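Local coordinates for protein Rho guanine nucleotide exchange factor 12 (Homo sapiens, PDB 1TXD) that acts as a guanine nucleotide exchange factor for the small GTPase RhoA, the chain here comprising its DH and PH domains, at residues 117-122 / 207-211; 124-128 / 167-171. The protein carries 1 engineered substitution. All blocks are in the same frame, centred on the assembly; numbering follows the deposited sequence.

Contact 1 of 2, residues 117-122 / 207-211; sequences LKHAAA and ILNFV. Engineered in segment 207-211: Phe210 (natural residue Tyr).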
loop_
_atom_site.group_PDB
_atom_site.type_symbol
_atom_site.label_atom_id
_atom_site.label_comp_id
_atom_site.label_asym_id
_atom_site.label_seq_id
_atom_site.Cartn_x
_atom_site.Cartn_y
_atom_site.Cartn_z
ATOM N N LEU A 117 -12.401 0.131 -10.978
ATOM C CA LEU A 117 -12.205 0.361 -9.564
ATOM C C LEU A 117 -10.902 -0.196 -9.115
ATOM O O LEU A 117 -10.186 0.511 -8.464
ATOM C CB LEU A 117 -13.367 -0.214 -8.707
ATOM C CG LEU A 117 -13.302 -0.190 -7.195
ATOM C CD1 LEU A 117 -13.023 1.206 -6.748
ATOM C CD2 LEU A 117 -14.613 -0.729 -6.538
ATOM N N LYS A 118 -10.574 -1.435 -9.481
ATOM C CA LYS A 118 -9.345 -2.034 -8.994
ATOM C C LYS A 118 -8.124 -1.274 -9.526
ATOM O O LYS A 118 -7.254 -0.954 -8.763
ATOM C CB LYS A 118 -9.278 -3.551 -9.243
ATOM C CG LYS A 118 -8.572 -4.067 -10.477
ATOM C CD LYS A 118 -9.000 -5.533 -10.753
ATOM C CE LYS A 118 -7.968 -6.374 -11.518
ATOM N NZ LYS A 118 -8.393 -7.807 -11.651
ATOM N N HIS A 119 -8.099 -0.886 -10.802
ATOM C CA HIS A 119 -6.939 -0.095 -11.287
ATOM C C HIS A 119 -6.822 1.285 -10.719
ATOM O O HIS A 119 -5.744 1.761 -10.447
ATOM C CB HIS A 119 -6.881 -0.046 -12.795
ATOM C CG HIS A 119 -6.468 -1.348 -13.390
ATOM N ND1 HIS A 119 -5.222 -1.567 -13.895
ATOM C CD2 HIS A 119 -7.159 -2.483 -13.604
ATOM C CE1 HIS A 119 -5.148 -2.794 -14.386
ATOM N NE2 HIS A 119 -6.315 -3.362 -14.223
ATOM N N ALA A 120 -7.942 1.920 -10.454
ATOM C CA ALA A 120 -7.860 3.286 -9.969
ATOM C C ALA A 120 -7.468 3.251 -8.502
ATOM O O ALA A 120 -6.556 3.970 -8.072
ATOM C CB ALA A 120 -9.145 4.013 -10.163
ATOM N N ALA A 121 -8.130 2.410 -7.733
ATOM C CA ALA A 121 -7.776 2.295 -6.329
ATOM C C ALA A 121 -6.345 1.771 -6.130
ATOM O O ALA A 121 -5.691 2.055 -5.091
ATOM C CB ALA A 121 -8.750 1.377 -5.585
ATOM N N ALA A 122 -5.877 0.957 -7.059
ATOM C CA ALA A 122 -4.519 0.336 -6.910
ATOM C C ALA A 122 -3.466 1.417 -7.076
ATOM O O ALA A 122 -2.439 1.417 -6.377
ATOM C CB ALA A 122 -4.260 -0.797 -7.970
ATOM N N ILE A 207 -10.969 -7.589 -5.963
ATOM C CA ILE A 207 -10.523 -6.202 -6.094
ATOM C C ILE A 207 -9.632 -5.785 -4.921
ATOM O O ILE A 207 -8.573 -5.204 -5.106
ATOM C CB ILE A 207 -11.720 -5.262 -6.154
ATOM C CG1 ILE A 207 -12.426 -5.368 -7.489
ATOM C CG2 ILE A 207 -11.309 -3.851 -5.903
ATOM C CD1 ILE A 207 -13.799 -4.603 -7.547
ATOM N N LEU A 208 -10.095 -6.059 -3.717
ATOM C CA LEU A 208 -9.353 -5.738 -2.534
ATOM C C LEU A 208 -8.001 -6.434 -2.577
ATOM O O LEU A 208 -6.998 -5.774 -2.353
ATOM C CB LEU A 208 -10.126 -6.157 -1.279
ATOM C CG LEU A 208 -9.414 -6.074 0.061
ATOM C CD1 LEU A 208 -8.977 -4.659 0.356
ATOM C CD2 LEU A 208 -10.307 -6.701 1.233
ATOM N N ASN A 209 -7.973 -7.746 -2.847
ATOM C CA ASN A 209 -6.715 -8.477 -2.945
ATOM C C ASN A 209 -5.730 -7.928 -3.981
ATOM O O ASN A 209 -4.527 -7.987 -3.743
ATOM C CB ASN A 209 -6.956 -9.970 -3.223
ATOM C CG ASN A 209 -7.621 -10.675 -2.062
ATOM O OD1 ASN A 209 -8.604 -11.405 -2.245
ATOM N ND2 ASN A 209 -7.094 -10.465 -0.856
ATOM N N PHE A 210 -6.243 -7.407 -5.109
ATOM C CA PHE A 210 -5.420 -6.809 -6.175
ATOM C C PHE A 210 -4.872 -5.495 -5.673
ATOM O O PHE A 210 -3.754 -5.110 -5.951
ATOM C CB PHE A 210 -6.280 -6.557 -7.436
ATOM C CG PHE A 210 -5.538 -5.897 -8.616
ATOM C CD1 PHE A 210 -5.533 -4.527 -8.780
ATOM C CD2 PHE A 210 -4.895 -6.686 -9.583
ATOM C CE1 PHE A 210 -4.874 -3.918 -9.890
ATOM C CE2 PHE A 210 -4.236 -6.108 -10.683
ATOM C CZ PHE A 210 -4.224 -4.700 -10.828
ATOM N N VAL A 211 -5.698 -4.749 -4.968
ATOM C CA VAL A 211 -5.226 -3.488 -4.435
ATOM C C VAL A 211 -4.187 -3.753 -3.355
ATOM O O VAL A 211 -3.089 -3.232 -3.421
ATOM C CB VAL A 211 -6.330 -2.642 -3.969
ATOM C CG1 VAL A 211 -5.767 -1.422 -3.160
ATOM C CG2 VAL A 211 -7.080 -2.190 -5.197
#

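Contact 2 of 2, residues 124-128 / 167-171; sequences FCSNQ and IPTQM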
loop_
_atom_site.group_PDB
_atom_site.type_symbol
_atom_site.label_atom_id
_atom_site.label_comp_id
_atom_site.label_asym_id
_atom_site.label_seq_id
_atom_site.Cartn_x
_atom_site.Cartn_y
_atom_site.Cartn_z
ATOM N N PHE A 124 -4.048 4.967 -6.702
ATOM C CA PHE A 124 -4.145 5.798 -5.499
ATOM C C PHE A 124 -3.531 5.130 -4.268
ATOM O O PHE A 124 -2.624 5.663 -3.659
ATOM C CB PHE A 124 -5.542 6.258 -5.184
ATOM C CG PHE A 124 -5.578 7.307 -4.128
ATOM C CD1 PHE A 124 -5.226 8.581 -4.413
ATOM C CD2 PHE A 124 -6.028 7.032 -2.864
ATOM C CE1 PHE A 124 -5.249 9.566 -3.453
ATOM C CE2 PHE A 124 -6.059 8.029 -1.910
ATOM C CZ PHE A 124 -5.689 9.280 -2.212
ATOM N N CYS A 125 -3.973 3.950 -3.925
ATOM C CA CYS A 125 -3.610 3.382 -2.663
ATOM C C CYS A 125 -2.145 2.896 -2.561
ATOM O O CYS A 125 -1.570 2.898 -1.492
ATOM C CB CYS A 125 -4.548 2.197 -2.312
ATOM S SG CYS A 125 -6.318 2.576 -2.170
ATOM N N SER A 126 -1.584 2.423 -3.661
ATOM C CA SER A 126 -0.209 1.882 -3.684
ATOM C C SER A 126 0.770 3.044 -3.621
ATOM O O SER A 126 1.845 2.898 -3.156
ATOM C CB SER A 126 0.048 1.031 -4.949
ATOM O OG SER A 126 0.028 1.843 -6.122
ATOM N N ASN A 127 0.321 4.210 -4.050
ATOM C CA ASN A 127 1.070 5.429 -3.918
ATOM C C ASN A 127 1.154 6.090 -2.547
ATOM O O ASN A 127 2.001 7.016 -2.348
ATOM C CB ASN A 127 0.494 6.531 -4.817
ATOM C CG ASN A 127 1.495 7.652 -5.030
ATOM O OD1 ASN A 127 2.626 7.375 -5.256
ATOM N ND2 ASN A 127 1.097 8.892 -4.844
ATOM N N GLN A 128 0.291 5.638 -1.644
ATOM C CA GLN A 128 0.158 6.201 -0.340
ATOM C C GLN A 128 1.470 6.374 0.419
ATOM O O GLN A 128 1.653 7.440 0.964
ATOM C CB GLN A 128 -0.851 5.410 0.511
ATOM C CG GLN A 128 -0.896 5.906 1.972
ATOM C CD GLN A 128 -2.019 5.266 2.740
ATOM O OE1 GLN A 128 -3.159 5.302 2.309
ATOM N NE2 GLN A 128 -1.694 4.639 3.845
ATOM N N ILE A 167 -5.958 10.721 3.688
ATOM C CA ILE A 167 -5.633 10.009 2.488
ATOM C C ILE A 167 -5.910 8.526 2.518
ATOM O O ILE A 167 -6.462 7.983 1.582
ATOM C CB ILE A 167 -4.187 10.372 2.162
ATOM C CG1 ILE A 167 -4.184 11.622 1.291
ATOM C CG2 ILE A 167 -3.387 9.269 1.443
ATOM C CD1 ILE A 167 -2.861 12.255 1.434
ATOM N N PRO A 168 -5.602 7.891 3.644
ATOM C CA PRO A 168 -5.881 6.462 3.816
ATOM C C PRO A 168 -7.402 6.046 3.820
ATOM O O PRO A 168 -7.705 4.852 4.140
ATOM C CB PRO A 168 -5.239 6.111 5.166
ATOM C CG PRO A 168 -4.200 7.182 5.495
ATOM C CD PRO A 168 -4.906 8.525 4.772
ATOM N N THR A 169 -8.308 6.999 3.540
ATOM C CA THR A 169 -9.728 6.702 3.519
ATOM C C THR A 169 -10.086 5.861 2.300
ATOM O O THR A 169 -10.992 4.993 2.447
ATOM C CB THR A 169 -10.627 7.929 3.590
ATOM O OG1 THR A 169 -10.246 8.887 2.584
ATOM C CG2 THR A 169 -10.434 8.641 4.928
ATOM N N GLN A 170 -9.385 6.036 1.154
ATOM C CA GLN A 170 -9.647 5.184 -0.005
ATOM C C GLN A 170 -9.391 3.683 0.285
ATOM O O GLN A 170 -10.264 2.836 0.031
ATOM C CB GLN A 170 -8.796 5.565 -1.180
ATOM C CG GLN A 170 -9.195 4.841 -2.433
ATOM C CD GLN A 170 -10.677 5.157 -2.907
ATOM O OE1 GLN A 170 -11.304 6.174 -2.507
ATOM N NE2 GLN A 170 -11.205 4.282 -3.755
ATOM N N MET A 171 -8.225 3.342 0.820
ATOM C CA MET A 171 -7.942 1.932 1.136
ATOM C C MET A 171 -8.997 1.416 2.090
ATOM O O MET A 171 -9.475 0.298 1.905
ATOM C CB MET A 171 -6.520 1.779 1.707
ATOM C CG MET A 171 -6.081 0.357 2.165
ATOM S SD MET A 171 -5.610 -0.724 0.766
ATOM C CE MET A 171 -6.974 -1.773 0.730
HETATM O O HOH W 1 -5.859 5.112 0.831
#

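Contact 1 of 2, residues 117-122 / 207-211
Lys118 and Ala122 face Ile207 and Val211 where two helices run in nearly the same direction, their local axes 9.1 Å apart at closest approach and crossing at -31°. The backbones draw together toward the C-terminal end, where the CA atoms of Ala122 and Val211 are 4.6 Å apart and Ala122 has only a methyl group. The methyl of Ala121 rests on Val211 CG2, and the same CG2 reaches the helix backbone itself, 3.8 Å from both Lys118 O and Ala122 N.

On the outer flank the long arm of Lys118 is laid across the ring of Phe210, an engineered residue that is tyrosine in the natural sequence. The two side chains cross at about a right angle. Lys118 CE sits over the centre of the ring, 3.6 Å above its plane, in a CH-pi contact, while Lys118 CG lies 3.5 Å from Phe210 CD1. Because the lysine chain is extended beyond CG, its ammonium travels on past the middle of the ring, and the cation-pi contact of NZ with the ring is off-centre. Phe210 CG is anti to the backbone N (chi1 178°), which carries the ring toward helix 112-126; there Ala122 CB approaches Phe210 CE1 obliquely at 3.7 Å. His119 adds an oblique ring contact, with Phe210 CZ over one face of the imidazole, toward its rim. At the other end, Leu117 CD2 meets Ile207 CD1, and Ile207 CG2 packs against Lys118 CB.

This is helix-to-helix packing within the DH helical bundle. Helix 169-186 closes in on the buried flank, Leu174 touching both Ala121 and Val211, and helix 72-90 packs against Leu117 through Leu78.

Contact 2 of 2, residues 124-128 / 167-171
Phe124, Cys125 and Gln128, at the C-terminal end of helix 112-126 and just beyond, meet the start of helix 169-186, where Pro168 occupies the N-cap position. The apolar part of the contact is made by Phe124 and Cys125. A chi1 of -169° swings the Phe124 ring away from its own backbone nitrogen and over to Gln170, whose CB lies 3.6 Å from Phe124 CD2 in an oblique approach. Cys125 SG fits against the first turn of the opposing helix, 3.7 Å from Gln170 CG and 4.0 Å from Met171 CB.

Polar atoms also meet carbon directly. The carbonyl oxygen of Ile167 comes to the edge of the Phe124 ring, in its plane, 3.5 Å from CE2. Gln128 stretches its extended chain across the proline, and its OE1 stands 3.3 Å from Pro168 CA.

Water supplies the hydrogen bonding between the segments. One molecule accepts from Met171 N, at 3.0 Å, and lies within donating distance of both Gln128 OE1 and Ile167 O; other acceptors nearby compete for its protons. It thus gives a partner to a backbone N-H in the first turn of helix 169-186.

The Gln170 side chain bends at chi2 (62°), taking its amide away from Cys125 to hydrogen bonds with His79 and His39. Those bonds tie the contact to helices 72-90 and 20-57 of the DH bundle, and Ile75 of helix 72-90 touches both Phe124 and Gln170. Helix 191-230 covers another side, with Val215 on Cys125 and Asn212 on Met171.

In the fold
Both contacts belong to the DH domain, the part of a Dbl-family exchange factor that carries the exchange activity, and their centres are 10 Å apart. Both draw on helix 112-126: contact 1 sets this helix against helix 191-230, contact 2 sets its C-terminal end and the residues that follow against the start of helix 169-186. The three helices come together where the contacts touch. Met171 packs on Leu208, CE to CD1 3.5 Å, and on Val211, Met171 SD to Val211 CG1 4.0 Å; Val211 CG1 also reaches Cys125 CB at 3.9 Å. In sequence, the segments of contact 2 fall between those of contact 1, after which helix 191-230 leads on toward the PH domain.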